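Local atomic coordinates of lactococcal phage P2 ORF15 (Lactococcus phage p2, PDB entry 2WZP), a protein that probably serves as the distal tail (Dit) protein of the phage, a structural component of the baseplate at the tip of the tail. Residues M[101-113]-M[140-154]. Numbering follows the deposited sequence.
Sequences EENYQLMKDFVND and VTKTEGYGKNGTFSE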
loop_
_atom_site.group_PDB
_atom_site.type_symbol
_atom_site.label_atom_id
_atom_site.label_comp_id
_atom_site.label_asym_id
_atom_site.label_seq_id
_atom_site.Cartn_x
_atom_site.Cartn_y
_atom_site.Cartn_z
ATOM N N GLU M 101 -31.846 -2.931 21.696
ATOM C CA GLU M 101 -31.959 -2.872 23.146
ATOM C C GLU M 101 -31.128 -3.969 23.798
ATOM O O GLU M 101 -30.305 -3.657 24.657
ATOM C CB GLU M 101 -33.427 -2.920 23.591
ATOM C CG GLU M 101 -33.629 -3.188 25.079
ATOM C CD GLU M 101 -34.960 -2.815 25.709
ATOM O OE1 GLU M 101 -35.099 -3.012 26.938
ATOM O OE2 GLU M 101 -35.853 -2.304 24.992
ATOM N N GLU M 102 -31.304 -5.238 23.369
ATOM C CA GLU M 102 -30.529 -6.350 23.930
ATOM C C GLU M 102 -29.018 -6.176 23.758
ATOM O O GLU M 102 -28.284 -6.423 24.704
ATOM C CB GLU M 102 -30.984 -7.709 23.399
ATOM C CG GLU M 102 -30.320 -8.844 24.157
ATOM C CD GLU M 102 -30.731 -10.271 23.872
ATOM O OE1 GLU M 102 -31.350 -10.540 22.816
ATOM O OE2 GLU M 102 -30.404 -11.132 24.719
ATOM N N ASN M 103 -28.561 -5.706 22.589
ATOM C CA ASN M 103 -27.137 -5.494 22.305
ATOM C C ASN M 103 -26.510 -4.360 23.099
ATOM O O ASN M 103 -25.375 -4.487 23.531
ATOM C CB ASN M 103 -26.875 -5.382 20.805
ATOM C CG ASN M 103 -26.892 -6.720 20.125
ATOM O OD1 ASN M 103 -26.162 -7.648 20.493
ATOM N ND2 ASN M 103 -27.763 -6.871 19.152
ATOM N N TYR M 104 -27.251 -3.282 23.335
ATOM C CA TYR M 104 -26.788 -2.176 24.170
ATOM C C TYR M 104 -26.670 -2.666 25.615
ATOM O O TYR M 104 -25.653 -2.407 26.259
ATOM C CB TYR M 104 -27.767 -1.004 24.088
ATOM C CG TYR M 104 -27.498 -0.060 22.934
ATOM C CD1 TYR M 104 -26.270 0.584 22.805
ATOM C CD2 TYR M 104 -28.491 0.244 22.011
ATOM C CE1 TYR M 104 -26.025 1.471 21.762
ATOM C CE2 TYR M 104 -28.252 1.119 20.951
ATOM C CZ TYR M 104 -27.022 1.742 20.843
ATOM O OH TYR M 104 -26.786 2.615 19.813
ATOM N N GLN M 105 -27.671 -3.442 26.082
ATOM C CA GLN M 105 -27.728 -4.030 27.414
ATOM C C GLN M 105 -26.560 -4.996 27.656
ATOM O O GLN M 105 -25.916 -4.911 28.703
ATOM C CB GLN M 105 -29.072 -4.733 27.638
ATOM C CG GLN M 105 -29.352 -5.064 29.104
ATOM C CD GLN M 105 -29.641 -3.818 29.884
ATOM O OE1 GLN M 105 -30.699 -3.222 29.736
ATOM N NE2 GLN M 105 -28.715 -3.403 30.740
ATOM N N LEU M 106 -26.281 -5.893 26.688
ATOM C CA LEU M 106 -25.178 -6.861 26.761
ATOM C C LEU M 106 -23.815 -6.176 26.877
ATOM O O LEU M 106 -23.048 -6.569 27.744
ATOM C CB LEU M 106 -25.195 -7.808 25.556
ATOM C CG LEU M 106 -26.331 -8.835 25.516
ATOM C CD1 LEU M 106 -26.501 -9.356 24.096
ATOM C CD2 LEU M 106 -26.107 -9.960 26.532
ATOM N N MET M 107 -23.532 -5.146 26.049
ATOM C CA MET M 107 -22.302 -4.374 26.101
ATOM C C MET M 107 -22.139 -3.705 27.455
ATOM O O MET M 107 -21.103 -3.860 28.086
ATOM C CB MET M 107 -22.287 -3.291 25.010
ATOM C CG MET M 107 -21.496 -3.679 23.782
ATOM S SD MET M 107 -19.762 -4.137 24.068
ATOM C CE MET M 107 -18.957 -2.593 23.710
ATOM N N LYS M 108 -23.163 -2.944 27.891
ATOM C CA LYS M 108 -23.208 -2.208 29.155
ATOM C C LYS M 108 -22.988 -3.138 30.349
ATOM O O LYS M 108 -22.168 -2.827 31.214
ATOM C CB LYS M 108 -24.545 -1.470 29.282
ATOM C CG LYS M 108 -24.580 -0.435 30.384
ATOM C CD LYS M 108 -25.925 0.267 30.427
ATOM C CE LYS M 108 -26.119 1.048 31.712
ATOM N NZ LYS M 108 -26.187 0.164 32.912
ATOM N N ASP M 109 -23.684 -4.287 30.389
ATOM C CA ASP M 109 -23.550 -5.230 31.497
ATOM C C ASP M 109 -22.215 -5.923 31.531
ATOM O O ASP M 109 -21.623 -6.015 32.602
ATOM C CB ASP M 109 -24.700 -6.251 31.512
ATOM C CG ASP M 109 -26.079 -5.693 31.836
ATOM O OD1 ASP M 109 -26.185 -4.460 32.133
ATOM O OD2 ASP M 109 -27.042 -6.473 31.811
ATOM N N PHE M 110 -21.721 -6.400 30.382
ATOM C CA PHE M 110 -20.436 -7.078 30.311
ATOM C C PHE M 110 -19.284 -6.200 30.761
ATOM O O PHE M 110 -18.487 -6.623 31.595
ATOM C CB PHE M 110 -20.181 -7.592 28.899
ATOM C CG PHE M 110 -18.939 -8.436 28.781
ATOM C CD1 PHE M 110 -18.878 -9.690 29.371
ATOM C CD2 PHE M 110 -17.834 -7.977 28.077
ATOM C CE1 PHE M 110 -17.733 -10.467 29.272
ATOM C CE2 PHE M 110 -16.686 -8.759 27.974
ATOM C CZ PHE M 110 -16.649 -10.002 28.564
ATOM N N VAL M 111 -19.189 -4.986 30.203
ATOM C CA VAL M 111 -18.107 -4.049 30.494
ATOM C C VAL M 111 -18.160 -3.569 31.941
ATOM O O VAL M 111 -17.125 -3.612 32.622
ATOM C CB VAL M 111 -17.982 -2.908 29.443
ATOM C CG1 VAL M 111 -16.866 -1.934 29.805
ATOM C CG2 VAL M 111 -17.767 -3.474 28.040
ATOM N N ASN M 112 -19.363 -3.194 32.436
ATOM C CA ASN M 112 -19.501 -2.732 33.823
ATOM C C ASN M 112 -19.305 -3.819 34.834
ATOM O O ASN M 112 -18.924 -3.510 35.958
ATOM C CB ASN M 112 -20.764 -1.915 34.080
ATOM C CG ASN M 112 -20.765 -0.572 33.394
ATOM O OD1 ASN M 112 -19.939 0.305 33.647
ATOM N ND2 ASN M 112 -21.695 -0.374 32.507
ATOM N N ASP M 113 -19.507 -5.086 34.443
ATOM C CA ASP M 113 -19.252 -6.230 35.312
ATOM C C ASP M 113 -17.766 -6.391 35.506
ATOM O O ASP M 113 -17.341 -6.692 36.614
ATOM C CB ASP M 113 -19.845 -7.515 34.728
ATOM C CG ASP M 113 -21.302 -7.756 35.058
ATOM O OD1 ASP M 113 -21.927 -6.873 35.712
ATOM O OD2 ASP M 113 -21.836 -8.788 34.619
ATOM N N VAL M 140 -11.334 -0.902 25.968
ATOM C CA VAL M 140 -12.524 -1.414 25.312
ATOM C C VAL M 140 -13.009 -0.315 24.368
ATOM O O VAL M 140 -12.938 0.862 24.726
ATOM C CB VAL M 140 -13.611 -1.932 26.280
ATOM C CG1 VAL M 140 -14.229 -0.813 27.112
ATOM C CG2 VAL M 140 -14.684 -2.729 25.533
ATOM N N THR M 141 -13.404 -0.690 23.144
ATOM C CA THR M 141 -13.944 0.254 22.169
ATOM C C THR M 141 -15.453 0.143 22.159
ATOM O O THR M 141 -15.990 -0.903 22.534
ATOM C CB THR M 141 -13.383 -0.012 20.744
ATOM O OG1 THR M 141 -13.879 -1.261 20.247
ATOM C CG2 THR M 141 -11.865 0.016 20.686
ATOM N N LYS M 142 -16.133 1.202 21.722
ATOM C CA LYS M 142 -17.584 1.216 21.515
ATOM C C LYS M 142 -17.858 2.089 20.331
ATOM O O LYS M 142 -17.492 3.262 20.345
ATOM C CB LYS M 142 -18.396 1.646 22.747
ATOM C CG LYS M 142 -19.884 1.403 22.536
ATOM C CD LYS M 142 -20.764 1.895 23.650
ATOM C CE LYS M 142 -22.166 1.371 23.418
ATOM N NZ LYS M 142 -23.171 2.070 24.245
ATOM N N THR M 143 -18.417 1.494 19.271
ATOM C CA THR M 143 -18.724 2.165 17.999
ATOM C C THR M 143 -20.141 1.897 17.495
ATOM O O THR M 143 -20.946 1.318 18.200
ATOM C CB THR M 143 -17.660 1.834 16.914
ATOM O OG1 THR M 143 -17.722 0.446 16.577
ATOM C CG2 THR M 143 -16.237 2.256 17.307
ATOM N N GLU M 144 -20.440 2.388 16.287
ATOM C CA GLU M 144 -21.704 2.252 15.570
ATOM C C GLU M 144 -21.360 1.938 14.111
ATOM O O GLU M 144 -21.025 2.840 13.321
ATOM C CB GLU M 144 -22.516 3.556 15.618
ATOM C CG GLU M 144 -23.039 3.932 16.980
ATOM C CD GLU M 144 -23.553 5.348 17.046
ATOM O OE1 GLU M 144 -23.703 5.993 15.982
ATOM O OE2 GLU M 144 -23.815 5.812 18.176
ATOM N N GLY M 145 -21.460 0.660 13.779
ATOM C CA GLY M 145 -21.222 0.103 12.458
ATOM C C GLY M 145 -21.888 -1.252 12.460
ATOM O O GLY M 145 -21.283 -2.270 12.090
ATOM N N TYR M 146 -23.139 -1.253 12.953
ATOM C CA TYR M 146 -23.926 -2.435 13.246
ATOM C C TYR M 146 -24.344 -3.362 12.146
ATOM O O TYR M 146 -24.735 -2.953 11.046
ATOM C CB TYR M 146 -25.095 -2.135 14.200
ATOM C CG TYR M 146 -24.736 -1.290 15.406
ATOM C CD1 TYR M 146 -25.473 -0.154 15.730
ATOM C CD2 TYR M 146 -23.655 -1.622 16.220
ATOM C CE1 TYR M 146 -25.145 0.633 16.834
ATOM C CE2 TYR M 146 -23.305 -0.832 17.310
ATOM C CZ TYR M 146 -24.063 0.287 17.625
ATOM O OH TYR M 146 -23.736 1.077 18.704
ATOM N N GLY M 147 -24.294 -4.632 12.507
ATOM C CA GLY M 147 -24.773 -5.732 11.696
ATOM C C GLY M 147 -26.236 -5.906 12.035
ATOM O O GLY M 147 -26.825 -5.029 12.686
ATOM N N LYS M 148 -26.826 -7.040 11.618
ATOM C CA LYS M 148 -28.237 -7.303 11.880
ATOM C C LYS M 148 -28.550 -7.265 13.373
ATOM O O LYS M 148 -27.792 -7.821 14.165
ATOM C CB LYS M 148 -28.779 -8.562 11.146
ATOM C CG LYS M 148 -28.240 -9.943 11.578
ATOM C CD LYS M 148 -28.983 -11.088 10.855
ATOM C CE LYS M 148 -29.274 -12.274 11.748
ATOM N NZ LYS M 148 -30.520 -12.956 11.325
ATOM N N ASN M 149 -29.627 -6.532 13.739
ATOM C CA ASN M 149 -30.163 -6.345 15.090
ATOM C C ASN M 149 -29.293 -5.502 16.017
ATOM O O ASN M 149 -29.509 -5.522 17.219
ATOM C CB ASN M 149 -30.611 -7.663 15.742
ATOM C CG ASN M 149 -31.216 -8.673 14.804
ATOM O OD1 ASN M 149 -32.329 -8.517 14.276
ATOM N ND2 ASN M 149 -30.416 -9.670 14.460
ATOM N N GLY M 150 -28.358 -4.739 15.452
ATOM C CA GLY M 150 -27.481 -3.863 16.218
ATOM C C GLY M 150 -26.407 -4.559 17.034
ATOM O O GLY M 150 -26.021 -4.072 18.095
ATOM N N THR M 151 -25.898 -5.683 16.539
ATOM C CA THR M 151 -24.844 -6.455 17.177
ATOM C C THR M 151 -23.521 -5.683 17.179
ATOM O O THR M 151 -23.220 -4.941 16.239
ATOM C CB THR M 151 -24.696 -7.806 16.492
ATOM O OG1 THR M 151 -24.422 -7.593 15.109
ATOM C CG2 THR M 151 -25.921 -8.683 16.666
ATOM N N PHE M 152 -22.729 -5.876 18.234
ATOM C CA PHE M 152 -21.452 -5.201 18.361
ATOM C C PHE M 152 -20.301 -6.049 17.859
ATOM O O PHE M 152 -20.369 -7.273 17.909
ATOM C CB PHE M 152 -21.231 -4.770 19.817
ATOM C CG PHE M 152 -22.049 -3.564 20.224
ATOM C CD1 PHE M 152 -21.542 -2.277 20.076
ATOM C CD2 PHE M 152 -23.320 -3.716 20.770
ATOM C CE1 PHE M 152 -22.283 -1.166 20.496
ATOM C CE2 PHE M 152 -24.074 -2.604 21.155
ATOM C CZ PHE M 152 -23.561 -1.336 21.002
ATOM N N SER M 153 -19.284 -5.386 17.302
ATOM C CA SER M 153 -18.011 -5.943 16.839
ATOM C C SER M 153 -16.954 -4.933 17.307
ATOM O O SER M 153 -16.761 -3.880 16.674
ATOM C CB SER M 153 -17.982 -6.137 15.323
ATOM O OG SER M 153 -16.988 -7.104 15.007
ATOM N N GLU M 154 -16.375 -5.194 18.491
ATOM C CA GLU M 154 -15.421 -4.303 19.156
ATOM C C GLU M 154 -14.091 -4.993 19.484
ATOM O O GLU M 154 -13.893 -6.165 19.131
ATOM C CB GLU M 154 -16.069 -3.720 20.445
ATOM C CG GLU M 154 -17.375 -2.955 20.253
ATOM C CD GLU M 154 -17.434 -1.804 19.249
ATOM O OE1 GLU M 154 -18.557 -1.482 18.802
ATOM O OE2 GLU M 154 -16.378 -1.233 18.894
HETATM O O HOH W 1 -24.115 -0.184 25.608
HETATM O O HOH W 2 -24.169 3.689 20.148
#
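Met107 of helix 100-115 lies across the Phe152 ring in a Met-aromatic contact that joins the helix of the Dit N-terminal domain to the loop connecting the neighbouring antiparallel strands 130-140 and 153-163. Followed outward from CB, the methionine first sets CG over one face of the ring, 3.6 Å from its centroid and 17° off the normal, a CH-pi contact. SD stays above the same face but farther off, at 4.9 Å from the centroid. The chain bends at chi2 and chi3, which carries CE past the ring to Thr141 O and to CG of Glu154, whose carboxylate is tied back into the loop by Thr141 OG1 and the Thr143 backbone N.

The opposite face of Phe152 is covered, toward its rim, by CE2 of Tyr146. The edge of the Phe152 ring is turned to the face of Tyr104 in an offset edge-to-face pair, the planes inclined at 69°. Lys142, extended beyond CG, brings NZ to the edge of the Tyr104 ring and reaches Tyr104 O through a water; NZ is also hydrogen-bonded to OH of Tyr124 of a second subunit, so this corner of the contact reaches the subunit interface. A second water links Tyr104 OH, Tyr146 OH and Glu144 OE2.

One turn back from Met107, the Asn103 amide spans helix, loop and strand 89-95. Bonds at both ends hold it in its rotation: OD1 accepts from Gly97 N and is hydrogen-bonded to Thr95 OG1, while ND2 is bound to the loop. Towards the other end of the helix segment, Val111 and Val140 meet tip to tip, CG1 to CG1 at 3.9 Å. The direct hydrogen bond between helix and loop runs from Asn103 ND2 to Asn149 O over 2.9 Å, in the amide plane of Asn103 but well above the carbonyl plane of Asn149.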